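Local coordinates for NLP/P60 family protein (Bacillus cereus ATCC 10987, PDB 3H41) that probably hydrolyses gamma-D-glutamyl-L-lysine bonds in murein peptides as a cysteine peptidase, releasing L-Ala-gamma-D-Glu dipeptides during cell wall degradation, at residues Q109-K114 / R159-N164; E117-V122 / N145-L150. All blocks are in the same frame, centred on the assembly; numbering follows the deposited sequence.

Contact 1 of 2, residues Q109-K114 / R159-N164; sequences QEFADK and RVLLPN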
ATOM      1  N   GLN A 109     -19.044  -0.008 -15.571  1.00 24.19           N
ATOM      2  CA  GLN A 109     -19.348   1.398 -15.845  1.00 24.67           C
ATOM      3  C   GLN A 109     -19.904   2.139 -14.628  1.00 23.85           C
ATOM      4  O   GLN A 109     -19.548   3.305 -14.380  1.00 26.02           O
ATOM      5  CB  GLN A 109     -20.344   1.532 -17.004  1.00 27.09           C
ATOM      6  CG  GLN A 109     -20.483   2.981 -17.495  1.00 27.41           C
ATOM      7  CD  GLN A 109     -19.156   3.563 -17.966  1.00 31.90           C
ATOM      8  OE1 GLN A 109     -18.451   2.930 -18.745  1.00 33.48           O
ATOM      9  NE2 GLN A 109     -18.790   4.749 -17.461  1.00 32.03           N
ATOM     10  N   GLU A 110     -20.805   1.485 -13.898  1.00 25.93           N
ATOM     11  CA  GLU A 110     -21.357   2.065 -12.669  1.00 25.47           C
ATOM     12  C   GLU A 110     -20.258   2.398 -11.662  1.00 23.37           C
ATOM     13  O   GLU A 110     -20.241   3.507 -11.116  1.00 22.96           O
ATOM     14  CB  GLU A 110     -22.372   1.142 -11.998  1.00 25.15           C
ATOM     15  CG  GLU A 110     -22.966   1.785 -10.719  1.00 34.91           C
ATOM     16  CD  GLU A 110     -23.981   0.902  -9.966  1.00 41.33           C
ATOM     17  OE1 GLU A 110     -24.102  -0.299 -10.283  1.00 46.27           O
ATOM     18  OE2 GLU A 110     -24.642   1.424  -9.034  1.00 40.14           O
ATOM     19  N   PHE A 111     -19.350   1.445 -11.405  1.00 22.55           N
ATOM     20  CA  PHE A 111     -18.190   1.733 -10.543  1.00 21.25           C
ATOM     21  C   PHE A 111     -17.335   2.863 -11.112  1.00 20.30           C
ATOM     22  O   PHE A 111     -16.954   3.795 -10.406  1.00 18.45           O
ATOM     23  CB  PHE A 111     -17.319   0.489 -10.334  1.00 20.76           C
ATOM     24  CG  PHE A 111     -16.228   0.676  -9.311  1.00 16.92           C
ATOM     25  CD1 PHE A 111     -16.462   0.409  -7.952  1.00 13.95           C
ATOM     26  CD2 PHE A 111     -14.972   1.129  -9.687  1.00 21.60           C
ATOM     27  CE1 PHE A 111     -15.464   0.576  -6.994  1.00 15.95           C
ATOM     28  CE2 PHE A 111     -13.972   1.315  -8.732  1.00 18.30           C
ATOM     29  CZ  PHE A 111     -14.216   1.015  -7.375  1.00 16.51           C
ATOM     30  N   ALA A 112     -16.989   2.760 -12.390  1.00 21.24           N
ATOM     31  CA  ALA A 112     -16.220   3.825 -13.054  1.00 23.17           C
ATOM     32  C   ALA A 112     -16.900   5.216 -12.885  1.00 24.79           C
ATOM     33  O   ALA A 112     -16.237   6.208 -12.589  1.00 29.72           O
ATOM     34  CB  ALA A 112     -16.035   3.493 -14.531  1.00 23.00           C
ATOM     35  N   ASP A 113     -18.218   5.269 -13.030  1.00 26.46           N
ATOM     36  CA  ASP A 113     -18.952   6.547 -12.855  1.00 26.23           C
ATOM     37  C   ASP A 113     -18.963   7.054 -11.408  1.00 28.07           C
ATOM     38  O   ASP A 113     -19.163   8.256 -11.162  1.00 32.87           O
ATOM     39  CB  ASP A 113     -20.388   6.402 -13.346  1.00 25.18           C
ATOM     40  CG  ASP A 113     -20.475   6.260 -14.851  1.00 29.96           C
ATOM     41  OD1 ASP A 113     -19.541   6.722 -15.545  1.00 37.62           O
ATOM     42  OD2 ASP A 113     -21.466   5.675 -15.328  1.00 37.45           O
ATOM     43  N   LYS A 114     -18.789   6.147 -10.446  1.00 24.87           N
ATOM     44  CA  LYS A 114     -18.893   6.516  -9.041  1.00 24.75           C
ATOM     45  C   LYS A 114     -17.525   6.738  -8.394  1.00 25.32           C
ATOM     46  O   LYS A 114     -17.444   6.952  -7.203  1.00 24.33           O
ATOM     47  CB  LYS A 114     -19.684   5.449  -8.289  1.00 24.92           C
ATOM     48  CG  LYS A 114     -21.202   5.451  -8.598  1.00 29.20           C
ATOM     49  CD  LYS A 114     -21.905   4.289  -7.863  1.00 28.12           C
ATOM     50  CE  LYS A 114     -23.403   4.526  -7.683  1.00 34.27           C
ATOM     51  NZ  LYS A 114     -23.717   5.554  -6.632  1.00 28.96           N
ATOM     52  N   ARG A 159     -22.742   0.356   3.340  1.00 11.96           N
ATOM     53  CA  ARG A 159     -22.830  -0.380   2.096  1.00 11.06           C
ATOM     54  C   ARG A 159     -21.992   0.296   1.026  1.00 12.25           C
ATOM     55  O   ARG A 159     -21.998   1.544   0.881  1.00 14.19           O
ATOM     56  CB  ARG A 159     -24.307  -0.478   1.690  1.00 12.08           C
ATOM     57  CG  ARG A 159     -24.584  -1.417   0.549  1.00 19.53           C
ATOM     58  CD  ARG A 159     -26.101  -1.740   0.522  1.00 21.89           C
ATOM     59  NE  ARG A 159     -26.356  -3.020  -0.100  1.00 29.55           N
ATOM     60  CZ  ARG A 159     -27.279  -3.241  -1.033  1.00 38.01           C
ATOM     61  NH1 ARG A 159     -28.059  -2.251  -1.462  1.00 39.37           N
ATOM     62  NH2 ARG A 159     -27.432  -4.470  -1.530  1.00 23.59           N
ATOM     63  N   VAL A 160     -21.244  -0.513   0.270  1.00  9.67           N
ATOM     64  CA  VAL A 160     -20.375   0.011  -0.747  1.00  9.99           C
ATOM     65  C   VAL A 160     -20.502  -0.757  -2.061  1.00 12.13           C
ATOM     66  O   VAL A 160     -20.992  -1.890  -2.100  1.00 11.15           O
ATOM     67  CB  VAL A 160     -18.876  -0.062  -0.270  1.00  9.64           C
ATOM     68  CG1 VAL A 160     -18.682   0.774   0.982  1.00 12.68           C
ATOM     69  CG2 VAL A 160     -18.482  -1.546  -0.033  1.00 15.48           C
ATOM     70  N   LEU A 161     -19.999  -0.166  -3.123  1.00 10.92           N
ATOM     71  CA  LEU A 161     -19.964  -0.787  -4.441  1.00 11.63           C
ATOM     72  C   LEU A 161     -18.553  -1.350  -4.751  1.00 11.72           C
ATOM     73  O   LEU A 161     -17.563  -0.651  -4.595  1.00 14.72           O
ATOM     74  CB  LEU A 161     -20.321   0.255  -5.511  1.00 13.85           C
ATOM     75  CG  LEU A 161     -20.505  -0.298  -6.930  1.00 16.45           C
ATOM     76  CD1 LEU A 161     -21.744  -1.200  -7.034  1.00 18.56           C
ATOM     77  CD2 LEU A 161     -20.557   0.832  -7.950  1.00 16.72           C
ATOM     78  N   LEU A 162     -18.500  -2.611  -5.126  1.00 12.97           N
ATOM     79  CA  LEU A 162     -17.265  -3.295  -5.542  1.00 13.60           C
ATOM     80  C   LEU A 162     -16.922  -3.001  -7.022  1.00 13.88           C
ATOM     81  O   LEU A 162     -17.795  -2.682  -7.827  1.00 12.75           O
ATOM     82  CB  LEU A 162     -17.405  -4.804  -5.361  1.00 13.35           C
ATOM     83  CG  LEU A 162     -17.681  -5.196  -3.923  1.00 15.89           C
ATOM     84  CD1 LEU A 162     -17.802  -6.702  -3.835  1.00 11.04           C
ATOM     85  CD2 LEU A 162     -16.586  -4.639  -3.012  1.00 19.56           C
ATOM     86  N   PRO A 163     -15.640  -3.120  -7.387  1.00 13.70           N
ATOM     87  CA  PRO A 163     -15.239  -2.792  -8.764  1.00 15.21           C
ATOM     88  C   PRO A 163     -15.906  -3.674  -9.833  1.00 17.03           C
ATOM     89  O   PRO A 163     -15.971  -3.284 -10.997  1.00 17.89           O
ATOM     90  CB  PRO A 163     -13.705  -2.994  -8.760  1.00 14.70           C
ATOM     91  CG  PRO A 163     -13.310  -3.357  -7.424  1.00 15.81           C
ATOM     92  CD  PRO A 163     -14.486  -3.304  -6.492  1.00 12.31           C
ATOM     93  N   ASN A 164     -16.373  -4.856  -9.451  1.00 16.93           N
ATOM     94  CA  ASN A 164     -17.086  -5.693 -10.388  1.00 14.62           C
ATOM     95  C   ASN A 164     -18.579  -5.353 -10.495  1.00 13.83           C
ATOM     96  O   ASN A 164     -19.310  -6.038 -11.213  1.00 15.31           O
ATOM     97  CB  ASN A 164     -16.887  -7.166 -10.075  1.00 15.47           C
ATOM     98  CG  ASN A 164     -17.595  -7.608  -8.811  1.00 14.66           C
ATOM     99  OD1 ASN A 164     -18.139  -6.791  -8.067  1.00 17.64           O
ATOM    100  ND2 ASN A 164     -17.603  -8.910  -8.572  1.00 21.54           N
TER

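Contact 2 of 2, residues E117-V122 / N145-L150; sequences EPFVLV and NTRLPL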
ATOM      1  N   GLU A 117     -17.245   9.890  -6.312  1.00 23.35           N
ATOM      2  CA  GLU A 117     -18.274  10.074  -5.293  1.00 19.94           C
ATOM      3  C   GLU A 117     -17.686   9.809  -3.911  1.00 20.93           C
ATOM      4  O   GLU A 117     -16.567   9.273  -3.813  1.00 21.80           O
ATOM      5  CB  GLU A 117     -19.500   9.166  -5.595  1.00 22.31           C
ATOM      6  CG  GLU A 117     -20.336   9.661  -6.802  1.00 26.32           C
ATOM      7  CD  GLU A 117     -21.655   8.874  -7.088  1.00 39.08           C
ATOM      8  OE1 GLU A 117     -22.058   7.968  -6.283  1.00 29.14           O
ATOM      9  OE2 GLU A 117     -22.302   9.202  -8.135  1.00 29.44           O
ATOM     10  N   PRO A 118     -18.404  10.202  -2.831  1.00 18.51           N
ATOM     11  CA  PRO A 118     -17.957   9.880  -1.483  1.00 18.76           C
ATOM     12  C   PRO A 118     -17.709   8.374  -1.309  1.00 17.77           C
ATOM     13  O   PRO A 118     -18.375   7.551  -1.948  1.00 14.38           O
ATOM     14  CB  PRO A 118     -19.095  10.381  -0.590  1.00 18.49           C
ATOM     15  CG  PRO A 118     -19.701  11.549  -1.410  1.00 14.90           C
ATOM     16  CD  PRO A 118     -19.616  11.037  -2.829  1.00 17.42           C
ATOM     17  N   PHE A 119     -16.723   8.041  -0.484  1.00 18.46           N
ATOM     18  CA  PHE A 119     -16.236   6.669  -0.371  1.00 15.76           C
ATOM     19  C   PHE A 119     -15.985   6.298   1.075  1.00 16.13           C
ATOM     20  O   PHE A 119     -15.838   7.151   1.947  1.00 16.73           O
ATOM     21  CB  PHE A 119     -14.997   6.422  -1.221  1.00 13.58           C
ATOM     22  CG  PHE A 119     -13.790   7.274  -0.865  1.00 14.74           C
ATOM     23  CD1 PHE A 119     -13.040   7.035   0.287  1.00 16.99           C
ATOM     24  CD2 PHE A 119     -13.337   8.250  -1.750  1.00 21.05           C
ATOM     25  CE1 PHE A 119     -11.938   7.806   0.594  1.00 20.87           C
ATOM     26  CE2 PHE A 119     -12.222   9.040  -1.448  1.00 29.37           C
ATOM     27  CZ  PHE A 119     -11.530   8.828  -0.262  1.00 30.02           C
ATOM     28  N   VAL A 120     -15.930   4.987   1.305  1.00 14.10           N
ATOM     29  CA  VAL A 120     -15.557   4.425   2.568  1.00 13.40           C
ATOM     30  C   VAL A 120     -14.104   4.021   2.448  1.00 13.53           C
ATOM     31  O   VAL A 120     -13.709   3.397   1.454  1.00 12.21           O
ATOM     32  CB  VAL A 120     -16.405   3.164   2.907  1.00 14.40           C
ATOM     33  CG1 VAL A 120     -15.895   2.497   4.209  1.00 13.20           C
ATOM     34  CG2 VAL A 120     -17.896   3.539   3.037  1.00 15.06           C
ATOM     35  N   LEU A 121     -13.308   4.433   3.424  1.00 14.10           N
ATOM     36  CA  LEU A 121     -11.894   4.078   3.496  1.00 13.16           C
ATOM     37  C   LEU A 121     -11.768   3.055   4.624  1.00 12.38           C
ATOM     38  O   LEU A 121     -12.257   3.274   5.730  1.00 12.02           O
ATOM     39  CB  LEU A 121     -11.027   5.301   3.775  1.00 14.12           C
ATOM     40  CG  LEU A 121      -9.511   4.976   3.675  1.00 13.47           C
ATOM     41  CD1 LEU A 121      -8.776   5.850   2.735  1.00 19.27           C
ATOM     42  CD2 LEU A 121      -8.943   5.108   5.080  1.00 22.56           C
ATOM     43  N   VAL A 122     -11.163   1.913   4.341  1.00 11.87           N
ATOM     44  CA  VAL A 122     -11.047   0.874   5.323  1.00 11.24           C
ATOM     45  C   VAL A 122      -9.926   1.309   6.300  1.00 10.05           C
ATOM     46  O   VAL A 122      -8.827   1.624   5.859  1.00 11.26           O
ATOM     47  CB  VAL A 122     -10.693  -0.451   4.648  1.00  9.97           C
ATOM     48  CG1 VAL A 122     -10.401  -1.525   5.682  1.00 10.52           C
ATOM     49  CG2 VAL A 122     -11.804  -0.881   3.743  1.00 10.23           C
ATOM     50  N   ASN A 145      -6.821   1.090   3.810  1.00 10.26           N
ATOM     51  CA  ASN A 145      -6.585   2.069   2.730  1.00 10.97           C
ATOM     52  C   ASN A 145      -7.311   1.742   1.429  1.00 10.26           C
ATOM     53  O   ASN A 145      -7.142   2.453   0.446  1.00 13.51           O
ATOM     54  CB  ASN A 145      -5.091   2.274   2.440  1.00 12.08           C
ATOM     55  CG  ASN A 145      -4.825   3.540   1.632  1.00 18.30           C
ATOM     56  OD1 ASN A 145      -5.426   4.604   1.884  1.00 14.41           O
ATOM     57  ND2 ASN A 145      -3.947   3.420   0.622  1.00 17.10           N
ATOM     58  N   THR A 146      -8.090   0.667   1.424  1.00 11.49           N
ATOM     59  CA  THR A 146      -9.040   0.353   0.334  1.00 12.79           C
ATOM     60  C   THR A 146     -10.144   1.421   0.354  1.00 11.70           C
ATOM     61  O   THR A 146     -10.618   1.784   1.440  1.00 12.80           O
ATOM     62  CB  THR A 146      -9.629  -1.049   0.530  1.00 10.37           C
ATOM     63  OG1 THR A 146      -8.558  -2.052   0.521  1.00 11.40           O
ATOM     64  CG2 THR A 146     -10.712  -1.372  -0.545  1.00 14.25           C
ATOM     65  N   ARG A 147     -10.504   1.952  -0.817  1.00 12.27           N
ATOM     66  CA  ARG A 147     -11.565   2.932  -0.947  1.00 11.28           C
ATOM     67  C   ARG A 147     -12.620   2.397  -1.890  1.00 12.11           C
ATOM     68  O   ARG A 147     -12.305   2.031  -3.006  1.00 11.71           O
ATOM     69  CB  ARG A 147     -11.065   4.264  -1.489  1.00 14.33           C
ATOM     70  CG  ARG A 147      -9.976   4.925  -0.674  1.00 15.76           C
ATOM     71  CD  ARG A 147      -8.587   4.716  -1.323  1.00 17.58           C
ATOM     72  NE  ARG A 147      -7.548   5.334  -0.500  1.00 16.16           N
ATOM     73  CZ  ARG A 147      -7.325   6.650  -0.423  1.00 17.97           C
ATOM     74  NH1 ARG A 147      -8.012   7.512  -1.160  1.00 20.73           N
ATOM     75  NH2 ARG A 147      -6.393   7.107   0.382  1.00 17.63           N
ATOM     76  N   LEU A 148     -13.871   2.355  -1.432  1.00 13.08           N
ATOM     77  CA  LEU A 148     -14.983   1.950  -2.274  1.00 14.19           C
ATOM     78  C   LEU A 148     -16.138   2.947  -2.157  1.00 11.54           C
ATOM     79  O   LEU A 148     -16.413   3.470  -1.064  1.00 14.68           O
ATOM     80  CB  LEU A 148     -15.444   0.544  -1.913  1.00 13.93           C
ATOM     81  CG  LEU A 148     -14.401  -0.569  -2.091  1.00 15.41           C
ATOM     82  CD1 LEU A 148     -14.821  -1.800  -1.296  1.00 13.70           C
ATOM     83  CD2 LEU A 148     -14.156  -0.935  -3.555  1.00 13.12           C
ATOM     84  N   PRO A 149     -16.829   3.199  -3.270  1.00 12.43           N
ATOM     85  CA  PRO A 149     -17.926   4.183  -3.197  1.00 13.78           C
ATOM     86  C   PRO A 149     -19.008   3.813  -2.168  1.00 13.37           C
ATOM     87  O   PRO A 149     -19.432   2.656  -2.095  1.00 15.80           O
ATOM     88  CB  PRO A 149     -18.520   4.148  -4.605  1.00 15.18           C
ATOM     89  CG  PRO A 149     -17.457   3.607  -5.486  1.00 18.46           C
ATOM     90  CD  PRO A 149     -16.648   2.679  -4.630  1.00 12.83           C
ATOM     91  N   LEU A 150     -19.447   4.797  -1.400  1.00 15.70           N
ATOM     92  CA  LEU A 150     -20.448   4.608  -0.381  1.00 15.90           C
ATOM     93  C   LEU A 150     -21.801   4.600  -1.076  1.00 16.70           C
ATOM     94  O   LEU A 150     -22.099   5.526  -1.834  1.00 14.04           O
ATOM     95  CB  LEU A 150     -20.420   5.744   0.622  1.00 17.11           C
ATOM     96  CG  LEU A 150     -21.475   5.796   1.738  1.00 21.65           C
ATOM     97  CD1 LEU A 150     -21.317   4.628   2.710  1.00 20.13           C
ATOM     98  CD2 LEU A 150     -21.347   7.157   2.457  1.00 27.62           C
TER
HETATM   99  O   HOH W   1     -22.151   5.856  -4.423  1.00 30.95           O
HETATM  100  O   HOH W   2     -20.906   7.835  -2.627  1.00 20.68           O

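Contact 1 of 2, residues Q109-K114 / R159-N164
Phe111 is held against Leu161 and Pro163 by a short helix whose shortest polar bond, 2.7 Å from Asp113 N to Gln109 O, belongs to the backbone. A second link across the same turn runs from Gln109 NE2 to Asp113 OD1 (2.9 Å); the acceptor lies almost in the amide plane of Gln109, whereas the donor stands 43° above the carboxylate plane.

Across the interface the evidence is for apolar packing, with 266 Å² buried in total. The Phe111 ring lies with one face over the backbone of Pro163: Pro163 CA is 3.7 Å from the ring centroid and 18° off its normal, which meets the geometry of a CH-pi contact. At the ring edge, in its plane, Leu161 O approaches CE1 of Phe111 to 3.4 Å. Leu162 O comes obliquely to CD1 of the same ring. Phe111 is swung out to this position by a chi1 of -172°, which puts CG anti to the backbone N.

Leu161 answers with its CD2 methyl, which touches the helix backbone at Phe111 CA (3.6 Å). Two long side chains meet that same methyl through their aliphatic parts: Glu110 by CG, at 3.8 Å from Leu161 CD2, and Lys114 by CD, at 3.7 Å from it and crossing at about a right angle. The ammonium of Lys114 is engaged elsewhere, in a salt bridge with Glu117.

In the fold, helix 109-113 follows strand 105-106 of one antiparallel sheet and precedes strand 119-122 of the next. Phe111 bridges the two sheets: its ring meets Phe10 of strand 8-11 edge-to-face and also touches Pro149 of strand 147-153, while Leu161 ends strand 157-161 beside that strand.

Contact 2 of 2, residues E117-V122 / N145-L150
Two neighbouring antiparallel strands of the sheet in the second SH3-like domain, 119-122 and 147-150, are paired here, their directions 146° apart. Five backbone hydrogen bonds establish the register. Val120 and Leu148 form the hydrogen-bonded pair, with Val120 N 2.9 Å from Leu148 O and Leu148 N 3.1 Å from Val120 O; Leu150 N to Pro118 O and the two bonds of Val122, to Thr146 O and Asn145 N, extend the ladder both ways.

On one face, Arg147 lies alongside Phe119 and Leu121. Its CG sits over the Phe119 ring, 4.1 Å from the centroid, and Leu121 CD1 covers one guanidinium face, 3.5 Å from Arg147 NE. The guanidinium is fixed side-on: Arg147 NH2 (3.1 Å) and NE (3.3 Å) both donate to Asn145 OD1, from the same face of that amide, while NH1 bonds to Gln181. A chi1 of 61°, with CG between the backbone N and the carbonyl carbon, turns the Phe119 ring alongside the aliphatic part of Arg147. On the face that carries Val120 and Leu148, Val120 CG2 packs on Leu150 CD1 at 3.6 Å. The pair belongs to the antiparallel sheet of an SH3-like domain, where strand 147-153 lies between 119-122 and 157-161.

Overall arrangement
Contacts 1 and 2 have centres 10 Å apart and share one antiparallel sheet, in which strands 157-161 and 147-153 are neighbours. Their junction is direct: Leu161 N lies 3.1 Å from Pro149 O, a probable hydrogen bond, and Phe111 CE1 is 3.4 Å from Pro149 CD, so the Phe111 ring of contact 1 also packs on contact 2. Val160 CG1 meets Val120 CG2 at 3.5 Å. In sequence, contact 2 is nested inside the loop that contact 1 closes. Neither lies at the substrate pocket, where Glu61 and Tyr96 join Asp215, Asp234 and Cys216, the probable nucleophile; contact 2 pairs two strands of the sheet, and contact 1 packs helix 109-113 against the end of strand 157-161 and the loop after it.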